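Local atomic coordinates of AvrRxo1-ORF1 (Xanthomonas oryzae pv. oryzicola, PDB entry 4Z8T), a protein that acts as a type III effector of a plant pathogen, carries a polynucleotide kinase domain and probably transfers phosphate to a nucleotide-like substrate. Residues I154-R159 with D167-L172; R178-C183 with D229-D234. All blocks are in the same frame, centred on the assembly; numbering follows the deposited sequence.

Contact 1 (I154-R159 with D167-L172); sequences IVVDKR and DSYIQL. With SO4 (sulfate ion), chain C.
Tyr169 spans the gap from helix 163-176 to the strand at 154-157, its phenol lying over Val156 and ending at Lys158. Its CG sits anti to the carbonyl carbon (chi1 -77°), which lays the ring across Val156, past Leu67. On one side of the ring, Tyr169 CE1 lies 3.8 Å from Val156 CG2. Farther out, Tyr169 CZ rests on Val156 CG1 at 3.7 Å. Val156 CG1 stands over one face of the Tyr169 ring, 4.1 Å from its centroid and 23° off the normal, a CH-pi contact offset toward the rim. Strand 154-157, helix 163-176 and strand 179-185 form a beta-alpha-beta crossover of the P-loop NTPase fold, with strand 66-71 lying between the two strands. At the tip, Tyr169 OH accepts a 2.7 Å hydrogen bond from Lys158 NZ, which arrives at the ring edge, near its plane, on an extended chain. The same OH is also hydrogen-bonded to Glu138, so Lys158 and Glu138 both hold the phenol oxygen. At the start of the strand, Ile154 CD1 meets Leu172 CD2 at 4.3 Å. Beyond the strand, Arg159 NH1 donates to sulfate O2 (2.9 Å, bent to 140°), while its NE and NH2 bind Asn73 and Thr74.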
loop_
_atom_site.group_PDB
_atom_site.type_symbol
_atom_site.label_atom_id
_atom_site.label_comp_id
_atom_site.label_asym_id
_atom_site.label_seq_id
_atom_site.Cartn_x
_atom_site.Cartn_y
_atom_site.Cartn_z
ATOM N N ILE A 154 -5.847 -37.284 7.754
ATOM C CA ILE A 154 -6.806 -36.390 8.399
ATOM C C ILE A 154 -6.745 -35.019 7.748
ATOM O O ILE A 154 -5.783 -34.682 7.062
ATOM C CB ILE A 154 -6.561 -36.265 9.929
ATOM C CG1 ILE A 154 -5.190 -35.637 10.214
ATOM C CG2 ILE A 154 -6.683 -37.619 10.609
ATOM C CD1 ILE A 154 -4.875 -35.477 11.718
ATOM N N VAL A 155 -7.783 -34.223 7.975
ATOM C CA VAL A 155 -7.850 -32.888 7.393
ATOM C C VAL A 155 -8.030 -31.860 8.487
ATOM O O VAL A 155 -8.934 -31.983 9.315
ATOM C CB VAL A 155 -9.036 -32.750 6.414
ATOM C CG1 VAL A 155 -9.003 -31.378 5.734
ATOM C CG2 VAL A 155 -9.010 -33.850 5.390
ATOM N N VAL A 156 -7.164 -30.851 8.502
ATOM C CA VAL A 156 -7.249 -29.783 9.489
ATOM C C VAL A 156 -7.646 -28.523 8.745
ATOM O O VAL A 156 -6.931 -28.040 7.873
ATOM C CB VAL A 156 -5.924 -29.583 10.245
ATOM C CG1 VAL A 156 -6.053 -28.448 11.275
ATOM C CG2 VAL A 156 -5.526 -30.870 10.943
ATOM N N ASP A 157 -8.835 -28.035 9.084
ATOM C CA ASP A 157 -9.479 -26.938 8.413
ATOM C C ASP A 157 -9.623 -25.810 9.434
ATOM O O ASP A 157 -10.666 -25.672 10.064
ATOM C CB ASP A 157 -10.861 -27.434 7.982
ATOM C CG ASP A 157 -11.618 -26.425 7.183
ATOM O OD1 ASP A 157 -11.008 -25.426 6.740
ATOM O OD2 ASP A 157 -12.831 -26.644 6.986
ATOM N N LYS A 158 -8.557 -25.033 9.614
ATOM C CA LYS A 158 -8.491 -23.983 10.620
ATOM C C LYS A 158 -7.699 -22.854 10.002
ATOM O O LYS A 158 -7.039 -23.045 8.974
ATOM C CB LYS A 158 -7.746 -24.464 11.869
ATOM C CG LYS A 158 -8.431 -25.572 12.652
ATOM C CD LYS A 158 -7.594 -25.895 13.879
ATOM C CE LYS A 158 -8.172 -27.051 14.661
ATOM N NZ LYS A 158 -7.564 -27.099 16.017
ATOM N N ARG A 159 -7.742 -21.682 10.625
ATOM C CA ARG A 159 -6.984 -20.557 10.092
ATOM C C ARG A 159 -5.490 -20.850 10.042
ATOM O O ARG A 159 -4.815 -20.488 9.068
ATOM C CB ARG A 159 -7.246 -19.288 10.899
ATOM C CG ARG A 159 -6.600 -18.041 10.278
ATOM C CD ARG A 159 -6.936 -16.743 11.012
ATOM N NE ARG A 159 -8.357 -16.423 10.910
ATOM C CZ ARG A 159 -9.257 -16.692 11.849
ATOM N NH1 ARG A 159 -8.886 -17.294 12.967
ATOM N NH2 ARG A 159 -10.534 -16.378 11.658
ATOM N N ASP A 167 3.673 -25.073 14.237
ATOM C CA ASP A 167 4.635 -25.967 14.882
ATOM C C ASP A 167 3.952 -27.191 15.481
ATOM O O ASP A 167 4.465 -28.307 15.392
ATOM C CB ASP A 167 5.392 -25.233 16.002
ATOM C CG ASP A 167 6.410 -24.236 15.481
ATOM O OD1 ASP A 167 6.745 -24.279 14.281
ATOM O OD2 ASP A 167 6.898 -23.414 16.294
ATOM N N SER A 168 2.803 -26.966 16.105
ATOM C CA SER A 168 2.065 -28.036 16.752
ATOM C C SER A 168 1.598 -29.072 15.744
ATOM O O SER A 168 1.715 -30.265 15.998
ATOM C CB SER A 168 0.884 -27.494 17.568
ATOM O OG SER A 168 -0.205 -27.125 16.733
ATOM N N TYR A 169 1.099 -28.632 14.589
ATOM C CA TYR A 169 0.642 -29.599 13.591
ATOM C C TYR A 169 1.791 -30.320 12.891
ATOM O O TYR A 169 1.666 -31.498 12.551
ATOM C CB TYR A 169 -0.374 -28.982 12.603
ATOM C CG TYR A 169 -1.731 -28.861 13.252
ATOM C CD1 TYR A 169 -2.493 -29.993 13.517
ATOM C CD2 TYR A 169 -2.228 -27.628 13.656
ATOM C CE1 TYR A 169 -3.721 -29.897 14.143
ATOM C CE2 TYR A 169 -3.454 -27.526 14.284
ATOM C CZ TYR A 169 -4.196 -28.658 14.514
ATOM O OH TYR A 169 -5.411 -28.556 15.143
ATOM N N ILE A 170 2.911 -29.624 12.696
ATOM C CA ILE A 170 4.109 -30.259 12.153
ATOM C C ILE A 170 4.575 -31.336 13.132
ATOM O O ILE A 170 4.898 -32.455 12.736
ATOM C CB ILE A 170 5.237 -29.234 11.879
ATOM C CG1 ILE A 170 4.906 -28.407 10.630
ATOM C CG2 ILE A 170 6.572 -29.936 11.694
ATOM C CD1 ILE A 170 5.869 -27.243 10.364
ATOM N N GLN A 171 4.594 -30.995 14.415
ATOM C CA GLN A 171 4.977 -31.965 15.440
ATOM C C GLN A 171 4.024 -33.156 15.453
ATOM O O GLN A 171 4.462 -34.300 15.523
ATOM C CB GLN A 171 5.025 -31.301 16.810
ATOM C CG GLN A 171 5.581 -32.199 17.898
ATOM C CD GLN A 171 5.765 -31.455 19.203
ATOM O OE1 GLN A 171 4.970 -30.575 19.546
ATOM N NE2 GLN A 171 6.822 -31.796 19.936
ATOM N N LEU A 172 2.721 -32.899 15.360
ATOM C CA LEU A 172 1.755 -33.988 15.309
ATOM C C LEU A 172 2.023 -34.894 14.114
ATOM O O LEU A 172 2.001 -36.114 14.241
ATOM C CB LEU A 172 0.325 -33.437 15.238
ATOM C CG LEU A 172 -0.811 -34.449 15.414
ATOM C CD1 LEU A 172 -1.973 -33.799 16.160
ATOM C CD2 LEU A 172 -1.287 -34.989 14.087
HETATM S S SO4 C . -5.848 -18.585 14.696
HETATM O O1 SO4 C . -5.091 -19.051 13.541
HETATM O O2 SO4 C . -6.380 -17.246 14.463
HETATM O O3 SO4 C . -4.979 -18.548 15.877
HETATM O O4 SO4 C . -6.953 -19.503 14.960
#

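Contact 2 (R178-C183 with D229-D234); sequences RKVELC and DRFIAD. With ACT (acetate ion), chain I.
A beta-alpha-beta crossover in the kinase core runs from strand 179-185 to strand 238-245 through three helices, and the last of them, helix 224-233, packs against the strand that opens the unit. The meeting point is Phe231, the one residue of 229-234 that touches 178-183. Its ring enters end-on with CZ leading. Phe231 CZ touches two residues two positions apart on the strand, Val180 CG1 at 3.8 Å and Leu182 CB, also at 3.8 Å. The side chains of Val180 and Phe231 cross at about a right angle; Val180 CG1, turned anti to its own amide nitrogen (chi1 178°), is the methyl that meets the ring. Leu182 CB approaches obliquely. Beside them, Val180 O lies in the plane of the ring, 3.7 Å from Phe231 CE2, so the carbonyl faces the slightly positive C-H rim and not the pi cloud. No hydrogen bond crosses between the segments.

Several polar side chains of both segments bond to groups outside the contact. Lys179 NZ reaches an acetate oxygen, O, at 2.6 Å, and the same NZ is hydrogen-bonded to Ser236 O. Asp234, which leaves helical geometry, makes a salt bridge to Lys174 of helix 163-176, while Asp229 binds Lys17 and His13 of the AvrRxo1-ORF2 chain, so the same short helix faces the sheet on one flank and the partner protein on another. Strand 238-245 follows the helix and pairs in parallel with 179-185, Val180 bonding through its backbone to Leu237 and Asn239. Helix cover of neighbouring parallel strands of this kind is typical of the three-layer alpha/beta P-loop NTPase fold.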
loop_
_atom_site.group_PDB
_atom_site.type_symbol
_atom_site.label_atom_id
_atom_site.label_comp_id
_atom_site.label_asym_id
_atom_site.label_seq_id
_atom_site.Cartn_x
_atom_site.Cartn_y
_atom_site.Cartn_z
ATOM N N ARG A 178 2.880 -38.906 9.555
ATOM C CA ARG A 178 2.086 -38.343 8.461
ATOM C C ARG A 178 2.879 -37.292 7.704
ATOM O O ARG A 178 3.654 -36.537 8.309
ATOM C CB ARG A 178 0.831 -37.673 9.014
ATOM C CG ARG A 178 -0.204 -38.616 9.612
ATOM C CD ARG A 178 -1.415 -37.808 10.039
ATOM N NE ARG A 178 -2.541 -38.632 10.476
ATOM C CZ ARG A 178 -2.811 -38.944 11.741
ATOM N NH1 ARG A 178 -2.029 -38.522 12.730
ATOM N NH2 ARG A 178 -3.872 -39.689 12.014
ATOM N N LYS A 179 2.661 -37.218 6.389
ATOM C CA LYS A 179 3.163 -36.105 5.581
ATOM C C LYS A 179 2.253 -34.915 5.860
ATOM O O LYS A 179 1.111 -35.105 6.261
ATOM C CB LYS A 179 3.056 -36.434 4.091
ATOM C CG LYS A 179 4.029 -37.473 3.600
ATOM C CD LYS A 179 5.429 -36.903 3.550
ATOM C CE LYS A 179 6.382 -37.881 2.893
ATOM N NZ LYS A 179 7.791 -37.443 3.100
ATOM N N VAL A 180 2.758 -33.700 5.662
ATOM C CA VAL A 180 1.907 -32.518 5.702
ATOM C C VAL A 180 1.698 -32.009 4.285
ATOM O O VAL A 180 2.658 -31.632 3.613
ATOM C CB VAL A 180 2.520 -31.393 6.559
ATOM C CG1 VAL A 180 1.620 -30.162 6.523
ATOM C CG2 VAL A 180 2.695 -31.861 7.987
ATOM N N GLU A 181 0.451 -32.005 3.826
ATOM C CA GLU A 181 0.124 -31.431 2.534
ATOM C C GLU A 181 -0.624 -30.145 2.842
ATOM O O GLU A 181 -1.759 -30.177 3.298
ATOM C CB GLU A 181 -0.760 -32.386 1.729
ATOM C CG GLU A 181 -0.998 -31.953 0.302
ATOM C CD GLU A 181 0.239 -32.099 -0.587
ATOM O OE1 GLU A 181 1.194 -32.851 -0.225
ATOM O OE2 GLU A 181 0.248 -31.464 -1.672
ATOM N N LEU A 182 0.026 -29.009 2.618
ATOM C CA LEU A 182 -0.526 -27.740 3.065
ATOM C C LEU A 182 -0.885 -26.868 1.880
ATOM O O LEU A 182 -0.046 -26.590 1.009
ATOM C CB LEU A 182 0.466 -27.019 3.981
ATOM C CG LEU A 182 -0.153 -25.861 4.779
ATOM C CD1 LEU A 182 0.523 -25.736 6.132
ATOM C CD2 LEU A 182 -0.091 -24.527 4.031
ATOM N N CYS A 183 -2.144 -26.442 1.842
ATOM C CA CYS A 183 -2.580 -25.424 0.899
ATOM C C CYS A 183 -2.892 -24.197 1.710
ATOM O O CYS A 183 -3.596 -24.271 2.714
ATOM C CB CYS A 183 -3.846 -25.859 0.149
ATOM S SG CYS A 183 -3.498 -26.925 -1.264
ATOM N N ASP A 229 9.074 -21.333 5.075
ATOM C CA ASP A 229 10.440 -21.685 5.512
ATOM C C ASP A 229 10.501 -23.102 6.036
ATOM O O ASP A 229 11.502 -23.788 5.852
ATOM C CB ASP A 229 10.933 -20.738 6.623
ATOM C CG ASP A 229 11.599 -19.488 6.090
ATOM O OD1 ASP A 229 11.918 -19.429 4.890
ATOM O OD2 ASP A 229 11.822 -18.566 6.898
ATOM N N ARG A 230 9.448 -23.556 6.703
ATOM C CA ARG A 230 9.464 -24.926 7.203
ATOM C C ARG A 230 9.545 -25.945 6.083
ATOM O O ARG A 230 10.205 -26.979 6.233
ATOM C CB ARG A 230 8.251 -25.214 8.100
ATOM C CG ARG A 230 8.087 -24.252 9.270
ATOM C CD ARG A 230 9.076 -24.467 10.422
ATOM N NE ARG A 230 10.469 -24.157 10.084
ATOM C CZ ARG A 230 10.977 -22.929 9.942
ATOM N NH1 ARG A 230 12.267 -22.779 9.654
ATOM N NH2 ARG A 230 10.220 -21.845 10.072
ATOM N N PHE A 231 8.866 -25.672 4.960
ATOM C CA PHE A 231 8.905 -26.579 3.832
ATOM C C PHE A 231 10.177 -26.440 3.013
ATOM O O PHE A 231 10.686 -27.432 2.479
ATOM C CB PHE A 231 7.665 -26.412 2.946
ATOM C CG PHE A 231 6.401 -26.900 3.606
ATOM C CD1 PHE A 231 5.727 -26.102 4.502
ATOM C CD2 PHE A 231 5.908 -28.173 3.341
ATOM C CE1 PHE A 231 4.568 -26.553 5.115
ATOM C CE2 PHE A 231 4.750 -28.638 3.965
ATOM C CZ PHE A 231 4.082 -27.818 4.848
ATOM N N ILE A 232 10.695 -25.221 2.913
ATOM C CA ILE A 232 11.973 -25.024 2.234
ATOM C C ILE A 232 13.062 -25.776 2.992
ATOM O O ILE A 232 13.942 -26.384 2.382
ATOM C CB ILE A 232 12.336 -23.531 2.138
ATOM C CG1 ILE A 232 11.377 -22.823 1.174
ATOM C CG2 ILE A 232 13.776 -23.349 1.652
ATOM C CD1 ILE A 232 11.608 -21.331 1.062
ATOM N N ALA A 233 12.989 -25.760 4.319
ATOM C CA ALA A 233 14.046 -26.370 5.142
ATOM C C ALA A 233 13.992 -27.891 5.158
ATOM O O ALA A 233 15.023 -28.556 5.274
ATOM C CB ALA A 233 13.983 -25.849 6.553
ATOM N N ASP A 234 12.793 -28.458 5.064
ATOM C CA ASP A 234 12.646 -29.900 5.228
ATOM C C ASP A 234 11.783 -30.502 4.128
ATOM O O ASP A 234 10.565 -30.555 4.261
ATOM C CB ASP A 234 12.029 -30.197 6.591
ATOM C CG ASP A 234 11.861 -31.680 6.844
ATOM O OD1 ASP A 234 12.485 -32.497 6.127
ATOM O OD2 ASP A 234 11.107 -32.033 7.769
HETATM C C ACT I . 7.473 -37.786 6.738
HETATM O O ACT I . 7.949 -37.984 5.601
HETATM O OXT ACT I . 6.541 -38.559 7.078
HETATM C CH3 ACT I . 8.006 -36.697 7.628
#

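How the contacts relate
Both contacts are buried helix-on-strand packings against the same sheet, and they follow each other along the chain: helix 163-176 of contact 1 leads into strand 179-185 of contact 2. Their centres lie 11 Å apart and they touch, Ile170 CD1 meeting Arg230 CB at 3.9 Å and Arg178 packing against Ile154 and Leu172. Contact 1 joins the outermost parallel strand to its helix, and its chemistry is mixed, with a lysine-phenol bond close to the probable P-loop. Contact 2 lies nearer the middle of the sheet, farther from the chain's centre, and joins its segments by apolar and ring-edge contact alone.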